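Local coordinates for glycosyl hydrolase family 2, TIM barrel domain protein (PDB 6ED2) that acts as a gut bacterial beta-glucuronidase of glycoside hydrolase family 2, probably releasing glucuronic acid from beta-glucuronides, at residues V314-F319 and A349-T354; F372-E377 and P431-W436; F533-T538 and L578-A583. One frame throughout, in Å; residues are numbered along the deposited sequence.

Interaction 1. Residues V314-F319 and A349-T354; sequences VYLRGF and ANCFRT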
loop_
_atom_site.group_PDB
_atom_site.type_symbol
_atom_site.label_atom_id
_atom_site.label_comp_id
_atom_site.label_asym_id
_atom_site.label_seq_id
_atom_site.Cartn_x
_atom_site.Cartn_y
_atom_site.Cartn_z
ATOM N N VAL A 314 -4.216 -9.184 -39.119
ATOM C CA VAL A 314 -3.777 -8.572 -37.868
ATOM C C VAL A 314 -4.372 -9.360 -36.715
ATOM O O VAL A 314 -5.590 -9.572 -36.668
ATOM C CB VAL A 314 -4.199 -7.093 -37.745
ATOM C CG1 VAL A 314 -3.760 -6.552 -36.389
ATOM C CG2 VAL A 314 -3.587 -6.269 -38.849
ATOM N N TYR A 315 -3.522 -9.776 -35.781
ATOM C CA TYR A 315 -3.978 -10.375 -34.535
ATOM C C TYR A 315 -4.191 -9.248 -33.529
ATOM O O TYR A 315 -3.241 -8.547 -33.166
ATOM C CB TYR A 315 -2.971 -11.409 -34.021
ATOM C CG TYR A 315 -3.424 -12.074 -32.747
ATOM C CD1 TYR A 315 -4.230 -13.217 -32.777
ATOM C CD2 TYR A 315 -3.087 -11.540 -31.504
ATOM C CE1 TYR A 315 -4.679 -13.819 -31.588
ATOM C CE2 TYR A 315 -3.523 -12.131 -30.321
ATOM C CZ TYR A 315 -4.317 -13.266 -30.368
ATOM O OH TYR A 315 -4.738 -13.841 -29.185
ATOM N N LEU A 316 -5.439 -9.056 -33.105
ATOM C CA LEU A 316 -5.783 -7.925 -32.257
ATOM C C LEU A 316 -5.292 -8.179 -30.835
ATOM O O LEU A 316 -5.475 -9.274 -30.289
ATOM C CB LEU A 316 -7.299 -7.695 -32.262
ATOM C CG LEU A 316 -8.068 -7.653 -33.603
ATOM C CD1 LEU A 316 -9.576 -7.391 -33.403
ATOM C CD2 LEU A 316 -7.494 -6.620 -34.570
ATOM N N ARG A 317 -4.656 -7.171 -30.241
ATOM C CA ARG A 317 -4.209 -7.229 -28.851
ATOM C C ARG A 317 -4.388 -5.848 -28.242
ATOM O O ARG A 317 -4.050 -4.835 -28.869
ATOM C CB ARG A 317 -2.740 -7.685 -28.731
ATOM C CG ARG A 317 -1.721 -6.678 -29.269
ATOM C CD ARG A 317 -0.496 -7.371 -29.834
ATOM N NE ARG A 317 -0.811 -8.023 -31.099
ATOM C CZ ARG A 317 0.075 -8.660 -31.859
ATOM N NH1 ARG A 317 1.349 -8.731 -31.487
ATOM N NH2 ARG A 317 -0.314 -9.225 -32.999
ATOM N N GLY A 318 -4.932 -5.809 -27.030
ATOM C CA GLY A 318 -5.194 -4.540 -26.391
ATOM C C GLY A 318 -6.188 -4.640 -25.263
ATOM O O GLY A 318 -6.133 -5.583 -24.467
ATOM N N PHE A 319 -7.126 -3.698 -25.196
ATOM C CA PHE A 319 -7.865 -3.498 -23.961
ATOM C C PHE A 319 -9.335 -3.238 -24.222
ATOM O O PHE A 319 -9.720 -2.675 -25.250
ATOM C CB PHE A 319 -7.316 -2.299 -23.158
ATOM C CG PHE A 319 -5.852 -2.369 -22.892
ATOM C CD1 PHE A 319 -5.369 -3.079 -21.792
ATOM C CD2 PHE A 319 -4.952 -1.721 -23.733
ATOM C CE1 PHE A 319 -4.010 -3.146 -21.534
ATOM C CE2 PHE A 319 -3.574 -1.787 -23.499
ATOM C CZ PHE A 319 -3.101 -2.500 -22.404
ATOM N N ALA A 349 0.041 -2.838 -27.439
ATOM C CA ALA A 349 -1.337 -2.959 -27.883
ATOM C C ALA A 349 -1.489 -2.399 -29.296
ATOM O O ALA A 349 -0.781 -1.473 -29.700
ATOM C CB ALA A 349 -2.263 -2.231 -26.901
ATOM N N ASN A 350 -2.412 -2.973 -30.068
ATOM C CA ASN A 350 -2.781 -2.358 -31.341
ATOM C C ASN A 350 -4.276 -2.074 -31.434
ATOM O O ASN A 350 -4.749 -1.634 -32.485
ATOM C CB ASN A 350 -2.320 -3.218 -32.527
ATOM C CG ASN A 350 -2.970 -4.613 -32.548
ATOM O OD1 ASN A 350 -4.050 -4.826 -31.985
ATOM N ND2 ASN A 350 -2.305 -5.566 -33.199
ATOM N N CYS A 351 -5.026 -2.266 -30.352
ATOM C CA CYS A 351 -6.475 -2.274 -30.483
ATOM C C CYS A 351 -7.124 -2.016 -29.134
ATOM O O CYS A 351 -6.630 -2.476 -28.104
ATOM C CB CYS A 351 -6.959 -3.625 -31.049
ATOM S SG CYS A 351 -8.763 -3.734 -31.252
ATOM N N PHE A 352 -8.252 -1.305 -29.144
ATOM C CA PHE A 352 -9.093 -1.288 -27.946
ATOM C C PHE A 352 -10.558 -1.151 -28.327
ATOM O O PHE A 352 -10.901 -0.690 -29.415
ATOM C CB PHE A 352 -8.710 -0.167 -26.950
ATOM C CG PHE A 352 -8.793 1.236 -27.516
ATOM C CD1 PHE A 352 -9.970 1.964 -27.450
ATOM C CD2 PHE A 352 -7.674 1.841 -28.071
ATOM C CE1 PHE A 352 -10.030 3.273 -27.945
ATOM C CE2 PHE A 352 -7.732 3.146 -28.566
ATOM C CZ PHE A 352 -8.918 3.854 -28.511
ATOM N N ARG A 353 -11.416 -1.531 -27.388
ATOM C CA ARG A 353 -12.859 -1.435 -27.529
ATOM C C ARG A 353 -13.350 -0.286 -26.662
ATOM O O ARG A 353 -12.859 -0.097 -25.543
ATOM C CB ARG A 353 -13.526 -2.760 -27.110
ATOM C CG ARG A 353 -15.059 -2.723 -26.988
ATOM C CD ARG A 353 -15.671 -4.111 -26.699
ATOM N NE ARG A 353 -15.198 -4.672 -25.429
ATOM C CZ ARG A 353 -15.964 -4.855 -24.363
ATOM N NH1 ARG A 353 -17.247 -4.534 -24.405
ATOM N NH2 ARG A 353 -15.450 -5.371 -23.252
ATOM N N THR A 354 -14.311 0.493 -27.172
ATOM C CA THR A 354 -14.837 1.619 -26.393
ATOM C C THR A 354 -15.943 1.141 -25.456
ATOM O O THR A 354 -17.104 1.547 -25.527
ATOM C CB THR A 354 -15.324 2.754 -27.300
ATOM O OG1 THR A 354 -16.610 2.432 -27.855
ATOM C CG2 THR A 354 -14.316 3.046 -28.411
#
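Strands 316-319 and 351-353 lie side by side in parallel, their axes 4.7 Å apart and splayed by 52°, with Gly318 bridged to Cys351 and Phe319 to Phe352. Arg317 O accepts from Asn350 N at 2.8 Å, Cys351 O from Phe319 N and Phe319 O from Arg353 N. At the start of the pairing, the side chain of Asn350 turns back over 315-317, its CG set between the backbone N and the carbonyl carbon (chi1 62°). Both ends of its amide are used. ND2 donates to Tyr315 O at 3.1 Å in an almost straight bond (172°) lying close to the amide plane, while OD1 takes the backbone N of Arg317 at 3.0 Å, that donor standing above the carbonyl plane. Tyr315 O is also gripped side-on by NE and NH2 of Arg317, so three N-H groups of these two side chains converge on this carbonyl; NH1 of the same guanidinium reaches Trp619 O and Leu622 O. A leucine in place of Asn350 would probably leave the N-H of Arg317 without its acceptor and take from Tyr315 O the N-H of the amide. Beside it, the ring of Phe319 leans back to Ala349, CE2 3.7 Å from Ala349 CB. Gly318 CA lies 3.0 Å from Cys351 O, where any CB would collide with that oxygen, and its backbone angles would also press a CB against the carbonyl O of Arg317. With helix 334-347 between the two strands, this is a beta-alpha-beta unit of the TIM barrel that characterises the family's catalytic domain.

Interaction 2. Residues F372-E377 and P431-W436; sequences FLIIDE and PSVIAW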
loop_
_atom_site.group_PDB
_atom_site.type_symbol
_atom_site.label_atom_id
_atom_site.label_comp_id
_atom_site.label_asym_id
_atom_site.label_seq_id
_atom_site.Cartn_x
_atom_site.Cartn_y
_atom_site.Cartn_z
ATOM N N PHE A 372 -3.956 3.115 -34.140
ATOM C CA PHE A 372 -4.599 2.136 -33.275
ATOM C C PHE A 372 -5.942 1.736 -33.874
ATOM O O PHE A 372 -6.604 2.541 -34.529
ATOM C CB PHE A 372 -4.810 2.690 -31.860
ATOM C CG PHE A 372 -3.639 2.463 -30.939
ATOM C CD1 PHE A 372 -2.552 3.322 -30.952
ATOM C CD2 PHE A 372 -3.629 1.390 -30.062
ATOM C CE1 PHE A 372 -1.470 3.109 -30.104
ATOM C CE2 PHE A 372 -2.545 1.167 -29.215
ATOM C CZ PHE A 372 -1.466 2.028 -29.234
ATOM N N LEU A 373 -6.321 0.477 -33.668
ATOM C CA LEU A 373 -7.593 -0.051 -34.134
ATOM C C LEU A 373 -8.618 0.040 -33.015
ATOM O O LEU A 373 -8.330 -0.308 -31.867
ATOM C CB LEU A 373 -7.440 -1.511 -34.579
ATOM C CG LEU A 373 -6.314 -1.801 -35.562
ATOM C CD1 LEU A 373 -6.224 -3.294 -35.863
ATOM C CD2 LEU A 373 -6.541 -1.002 -36.845
ATOM N N ILE A 374 -9.827 0.469 -33.361
ATOM C CA ILE A 374 -10.907 0.669 -32.399
ATOM C C ILE A 374 -12.098 -0.198 -32.781
ATOM O O ILE A 374 -12.554 -0.164 -33.932
ATOM C CB ILE A 374 -11.343 2.143 -32.351
ATOM C CG1 ILE A 374 -10.199 3.026 -31.826
ATOM C CG2 ILE A 374 -12.627 2.303 -31.519
ATOM C CD1 ILE A 374 -10.625 4.461 -31.599
ATOM N N ILE A 375 -12.625 -0.930 -31.804
ATOM C CA ILE A 375 -13.959 -1.505 -31.870
ATOM C C ILE A 375 -14.908 -0.545 -31.167
ATOM O O ILE A 375 -14.821 -0.351 -29.953
ATOM C CB ILE A 375 -14.010 -2.900 -31.239
ATOM C CG1 ILE A 375 -12.995 -3.823 -31.928
ATOM C CG2 ILE A 375 -15.418 -3.461 -31.342
ATOM C CD1 ILE A 375 -12.918 -5.214 -31.321
ATOM N N ASP A 376 -15.827 0.044 -31.929
ATOM C CA ASP A 376 -16.680 1.132 -31.465
ATOM C C ASP A 376 -17.972 0.547 -30.910
ATOM O O ASP A 376 -18.681 -0.189 -31.616
ATOM C CB ASP A 376 -16.973 2.084 -32.624
ATOM C CG ASP A 376 -17.218 3.533 -32.178
ATOM O OD1 ASP A 376 -17.281 3.838 -30.954
ATOM O OD2 ASP A 376 -17.371 4.374 -33.093
ATOM N N GLU A 377 -18.295 0.889 -29.668
ATOM C CA GLU A 377 -19.374 0.229 -28.946
ATOM C C GLU A 377 -20.421 1.230 -28.470
ATOM O O GLU A 377 -20.095 2.248 -27.848
ATOM C CB GLU A 377 -18.822 -0.557 -27.756
ATOM C CG GLU A 377 -19.901 -1.309 -26.980
ATOM C CD GLU A 377 -19.320 -2.336 -26.006
ATOM O OE1 GLU A 377 -18.716 -3.338 -26.471
ATOM O OE2 GLU A 377 -19.480 -2.142 -24.777
ATOM N N PRO A 431 -10.145 6.366 -39.724
ATOM C CA PRO A 431 -9.427 5.154 -40.138
ATOM C C PRO A 431 -9.259 4.173 -38.987
ATOM O O PRO A 431 -9.266 2.957 -39.212
ATOM C CB PRO A 431 -8.080 5.691 -40.639
ATOM C CG PRO A 431 -7.927 7.000 -39.948
ATOM C CD PRO A 431 -9.309 7.572 -39.843
ATOM N N SER A 432 -9.156 4.671 -37.749
ATOM C CA SER A 432 -8.948 3.796 -36.599
ATOM C C SER A 432 -10.134 2.865 -36.350
ATOM O O SER A 432 -9.935 1.747 -35.863
ATOM C CB SER A 432 -8.659 4.625 -35.334
ATOM O OG SER A 432 -9.752 5.465 -34.977
ATOM N N VAL A 433 -11.355 3.287 -36.681
ATOM C CA VAL A 433 -12.567 2.527 -36.360
ATOM C C VAL A 433 -12.754 1.411 -37.391
ATOM O O VAL A 433 -13.005 1.676 -38.572
ATOM C CB VAL A 433 -13.789 3.446 -36.306
ATOM C CG1 VAL A 433 -15.098 2.637 -36.191
ATOM C CG2 VAL A 433 -13.651 4.417 -35.136
ATOM N N ILE A 434 -12.642 0.156 -36.949
ATOM C CA ILE A 434 -12.691 -0.987 -37.860
ATOM C C ILE A 434 -13.826 -1.963 -37.556
ATOM O O ILE A 434 -14.000 -2.932 -38.298
ATOM C CB ILE A 434 -11.343 -1.743 -37.902
ATOM C CG1 ILE A 434 -10.783 -2.008 -36.501
ATOM C CG2 ILE A 434 -10.314 -0.968 -38.708
ATOM C CD1 ILE A 434 -11.321 -3.257 -35.836
ATOM N N ALA A 435 -14.609 -1.747 -36.502
ATOM C CA ALA A 435 -15.671 -2.695 -36.175
ATOM C C ALA A 435 -16.656 -2.034 -35.230
ATOM O O ALA A 435 -16.323 -1.065 -34.537
ATOM C CB ALA A 435 -15.122 -3.981 -35.545
ATOM N N TRP A 436 -17.872 -2.584 -35.203
ATOM C CA TRP A 436 -18.974 -2.094 -34.381
ATOM C C TRP A 436 -19.371 -3.168 -33.385
ATOM O O TRP A 436 -19.605 -4.315 -33.772
ATOM C CB TRP A 436 -20.207 -1.737 -35.231
ATOM C CG TRP A 436 -19.896 -0.909 -36.444
ATOM C CD1 TRP A 436 -19.939 -1.306 -37.752
ATOM C CD2 TRP A 436 -19.467 0.458 -36.454
ATOM N NE1 TRP A 436 -19.593 -0.261 -38.578
ATOM C CE2 TRP A 436 -19.299 0.834 -37.803
ATOM C CE3 TRP A 436 -19.234 1.408 -35.452
ATOM C CZ2 TRP A 436 -18.884 2.117 -38.175
ATOM C CZ3 TRP A 436 -18.832 2.692 -35.830
ATOM C CH2 TRP A 436 -18.654 3.025 -37.173
#
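The indole of Trp436 meets Asp376 at its benzo edge: OD2 of Asp376 lies near the ring plane, 3.5 Å from CZ3 of Trp436, with carboxylate and ring planes inclined by 27°. Asp376 CB touches the same edge, 3.7 Å from Trp436 CE3. The carboxylate arrives there because its CG swings roughly anti to the backbone N (chi1 -151°). Met423 and Ile424 of helix 409-427 pack against the indole, and its NE1 bonds to Asp464. Behind this pair the strands 373-377 and 433-436 run parallel, joined by Ile374 N to Ser432 O at 2.8 Å, Ile434 N to Ile374 O, and Asp376 N to Ala435 O. The pairing slips by one residue between Ile374 and Ile375, a beta bulge that takes in Ile434. That residue's CG1 sits between its backbone N and carbonyl carbon (chi1 47°), which brings it to 3.9 Å from Leu373 CB, while Ile375 CG1 lies 4.2 Å from Ala435 CB. Ile374, Val433, Asp376 and Trp436 share the opposite face; there Ile374 CD1 reaches Ser432 OG at 3.6 Å, and that hydroxyl is bonded to Asp368 of helix 361-370. Chemically the two sides of the sheet differ. Where the segments meet, the side of Ile375 and Ala435 is aliphatic, with the acidic Glu377 further along the strand; the other combines aliphatic packing with polar groups buried against the surrounding helices. OD1 of Asp376 bonds to the hydroxyl of Tyr364, while OD2 faces the C-H at CZ3 of Trp436, on the slightly positive edge of the ring, which would probably suit a carboxylate oxygen better than the electron-rich face.

Interaction 3. Residues F533-T538 and L578-A583; sequences FTEYGT and LVWNFA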
loop_
_atom_site.group_PDB
_atom_site.type_symbol
_atom_site.label_atom_id
_atom_site.label_comp_id
_atom_site.label_asym_id
_atom_site.label_seq_id
_atom_site.Cartn_x
_atom_site.Cartn_y
_atom_site.Cartn_z
ATOM N N PHE A 533 -11.474 -12.402 -27.671
ATOM C CA PHE A 533 -11.862 -12.186 -26.290
ATOM C C PHE A 533 -11.875 -10.692 -26.013
ATOM O O PHE A 533 -10.906 -9.984 -26.304
ATOM C CB PHE A 533 -10.936 -12.947 -25.343
ATOM C CG PHE A 533 -11.157 -14.436 -25.398
ATOM C CD1 PHE A 533 -12.045 -15.047 -24.531
ATOM C CD2 PHE A 533 -10.521 -15.212 -26.364
ATOM C CE1 PHE A 533 -12.280 -16.414 -24.613
ATOM C CE2 PHE A 533 -10.732 -16.583 -26.440
ATOM C CZ PHE A 533 -11.616 -17.180 -25.574
ATOM N N THR A 534 -12.997 -10.209 -25.513
ATOM C CA THR A 534 -13.133 -8.803 -25.198
ATOM C C THR A 534 -13.086 -8.527 -23.702
ATOM O O THR A 534 -12.981 -7.359 -23.314
ATOM C CB THR A 534 -14.443 -8.253 -25.790
ATOM O OG1 THR A 534 -15.482 -9.225 -25.618
ATOM C CG2 THR A 534 -14.261 -7.956 -27.273
ATOM N N GLU A 535 -13.180 -9.554 -22.857
ATOM C CA GLU A 535 -12.905 -9.394 -21.433
ATOM C C GLU A 535 -12.330 -10.684 -20.880
ATOM O O GLU A 535 -12.689 -11.783 -21.318
ATOM C CB GLU A 535 -14.148 -9.026 -20.611
ATOM C CG GLU A 535 -14.710 -7.680 -20.967
ATOM C CD GLU A 535 -15.764 -7.220 -20.025
ATOM O OE1 GLU A 535 -15.809 -7.744 -18.885
ATOM O OE2 GLU A 535 -16.535 -6.319 -20.430
ATOM N N TYR A 536 -11.458 -10.519 -19.889
ATOM C CA TYR A 536 -10.856 -11.539 -19.044
ATOM C C TYR A 536 -9.853 -10.828 -18.137
ATOM O O TYR A 536 -9.375 -9.730 -18.455
ATOM C CB TYR A 536 -10.187 -12.648 -19.859
ATOM C CG TYR A 536 -8.958 -12.257 -20.669
ATOM C CD1 TYR A 536 -7.684 -12.642 -20.251
ATOM C CD2 TYR A 536 -9.067 -11.539 -21.852
ATOM C CE1 TYR A 536 -6.558 -12.316 -20.980
ATOM C CE2 TYR A 536 -7.941 -11.219 -22.607
ATOM C CZ TYR A 536 -6.687 -11.611 -22.165
ATOM O OH TYR A 536 -5.550 -11.303 -22.894
ATOM N N GLY A 537 -9.588 -11.435 -16.980
ATOM C CA GLY A 537 -8.707 -10.832 -16.002
ATOM C C GLY A 537 -9.114 -11.098 -14.563
ATOM O O GLY A 537 -10.137 -11.742 -14.299
ATOM N N THR A 538 -8.313 -10.620 -13.612
ATOM C CA THR A 538 -8.610 -10.800 -12.202
ATOM C C THR A 538 -8.340 -9.488 -11.491
ATOM O O THR A 538 -7.455 -8.721 -11.882
ATOM C CB THR A 538 -7.767 -11.913 -11.527
ATOM O OG1 THR A 538 -6.405 -11.481 -11.368
ATOM C CG2 THR A 538 -7.810 -13.208 -12.311
ATOM N N LEU A 578 -8.435 -8.846 -26.032
ATOM C CA LEU A 578 -8.563 -7.531 -25.431
ATOM C C LEU A 578 -8.882 -7.803 -23.975
ATOM O O LEU A 578 -9.938 -8.371 -23.662
ATOM C CB LEU A 578 -9.641 -6.683 -26.108
ATOM C CG LEU A 578 -9.537 -6.522 -27.624
ATOM C CD1 LEU A 578 -10.640 -5.599 -28.110
ATOM C CD2 LEU A 578 -8.192 -6.009 -28.085
ATOM N N VAL A 579 -7.949 -7.447 -23.093
ATOM C CA VAL A 579 -8.049 -7.830 -21.692
ATOM C C VAL A 579 -8.856 -6.771 -20.963
ATOM O O VAL A 579 -8.897 -5.604 -21.368
ATOM C CB VAL A 579 -6.641 -8.037 -21.080
ATOM C CG1 VAL A 579 -5.892 -6.706 -20.943
ATOM C CG2 VAL A 579 -6.717 -8.769 -19.737
ATOM N N TRP A 580 -9.542 -7.182 -19.898
ATOM C CA TRP A 580 -10.232 -6.258 -19.004
ATOM C C TRP A 580 -9.349 -5.998 -17.787
ATOM O O TRP A 580 -9.019 -6.934 -17.060
ATOM C CB TRP A 580 -11.555 -6.857 -18.560
ATOM C CG TRP A 580 -12.533 -5.886 -17.995
ATOM C CD1 TRP A 580 -12.982 -5.831 -16.709
ATOM C CD2 TRP A 580 -13.222 -4.863 -18.711
ATOM N NE1 TRP A 580 -13.912 -4.830 -16.581
ATOM C CE2 TRP A 580 -14.071 -4.215 -17.797
ATOM C CE3 TRP A 580 -13.194 -4.423 -20.041
ATOM C CZ2 TRP A 580 -14.891 -3.148 -18.165
ATOM C CZ3 TRP A 580 -13.997 -3.364 -20.402
ATOM C CH2 TRP A 580 -14.841 -2.738 -19.466
ATOM N N ASN A 581 -8.969 -4.749 -17.543
ATOM C CA ASN A 581 -9.294 -3.533 -18.281
ATOM C C ASN A 581 -7.958 -2.771 -18.383
ATOM O O ASN A 581 -7.018 -3.096 -17.647
ATOM C CB ASN A 581 -10.351 -2.737 -17.505
ATOM C CG ASN A 581 -10.754 -1.404 -18.166
ATOM O OD1 ASN A 581 -10.022 -0.408 -18.116
ATOM N ND2 ASN A 581 -11.977 -1.365 -18.697
ATOM N N PHE A 582 -7.860 -1.773 -19.268
ATOM C CA PHE A 582 -6.650 -0.952 -19.335
ATOM C C PHE A 582 -6.230 -0.433 -17.952
ATOM O O PHE A 582 -5.054 -0.496 -17.584
ATOM C CB PHE A 582 -6.872 0.216 -20.307
ATOM C CG PHE A 582 -5.743 1.230 -20.321
ATOM C CD1 PHE A 582 -4.569 0.966 -21.011
ATOM C CD2 PHE A 582 -5.865 2.434 -19.654
ATOM C CE1 PHE A 582 -3.533 1.873 -21.023
ATOM C CE2 PHE A 582 -4.831 3.369 -19.668
ATOM C CZ PHE A 582 -3.665 3.088 -20.354
ATOM N N ALA A 583 -7.174 0.074 -17.163
ATOM C CA ALA A 583 -6.808 0.682 -15.890
ATOM C C ALA A 583 -7.921 0.481 -14.869
ATOM O O ALA A 583 -9.095 0.372 -15.228
ATOM C CB ALA A 583 -6.499 2.183 -16.074
#
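The shortest polar bond here runs from Leu578 N to Phe533 O, 2.7 Å, and ties strand 531-535 to strand 574-580 in a parallel beta-alpha-beta unit of the TIM barrel, helix 554-570 making the crossover. Further along, Trp580 N donates to Tyr536 O at 2.9 Å, in the carbonyl plane. The side chains add to these bonds. The carboxylate of Glu535 lies flat against one face of the Trp580 indole, planes 10° apart, with Glu535 CD 3.7 Å from Trp580 CD2 and shifted toward the rim. Trp580 CG stands anti to the backbone N (chi1 -162°), so that indole and glutamate run alongside each other in the same direction. The opposite face has Asn581 ND2 above it, offset toward the rim, so the ring lies between that nitrogen and the carboxylate. Outside partners fix the glutamate: OE2 forms a salt bridge with Arg353, while OE1 bonds to Tyr497 and to a glycerol that probably came from the crystallisation liquor but may mark a pocket. Tyr536 turns to Val579 instead, whose CG2 sits over the centre of the phenol ring, 3.8 Å from the centroid and 12° off the normal, a CH-pi contact; the Tyr536 OH bonds to His565. A CB on Gly537 would point at Trp580 O and clash with it. The peptide joining Trp580 to Asn581 is cis, as in many clan GH-A barrels, where a non-proline cis peptide commonly follows a tryptophan at the end of the last strand. Just beyond it, Asn581 OD1 accepts from Ala583 N at 3.0 Å, on a lone pair, closing an Asx turn.

How the interactions relate
From the N terminus, interaction 1 closes the first loop, through helix 334-347; interaction 2 then opens and closes its own through helix 409-427, and interaction 3 the last, through helix 554-570. The three stand in series, with no nesting or crossing. All belong to one barrel sheet. Strands 351-353 and 373-377 are neighbours, which joins interactions 1 and 2, and strand 574-580 lies beside 312-320, Val579 N probably bonding to Gly318 O, so interactions 1 and 3 meet where the barrel closes. Across its interior Ile375 CD1 touches Leu578 CD1. Arg353, from interaction 1, also forms a salt bridge to Glu377, in interaction 2, besides its glutamate partner in interaction 3.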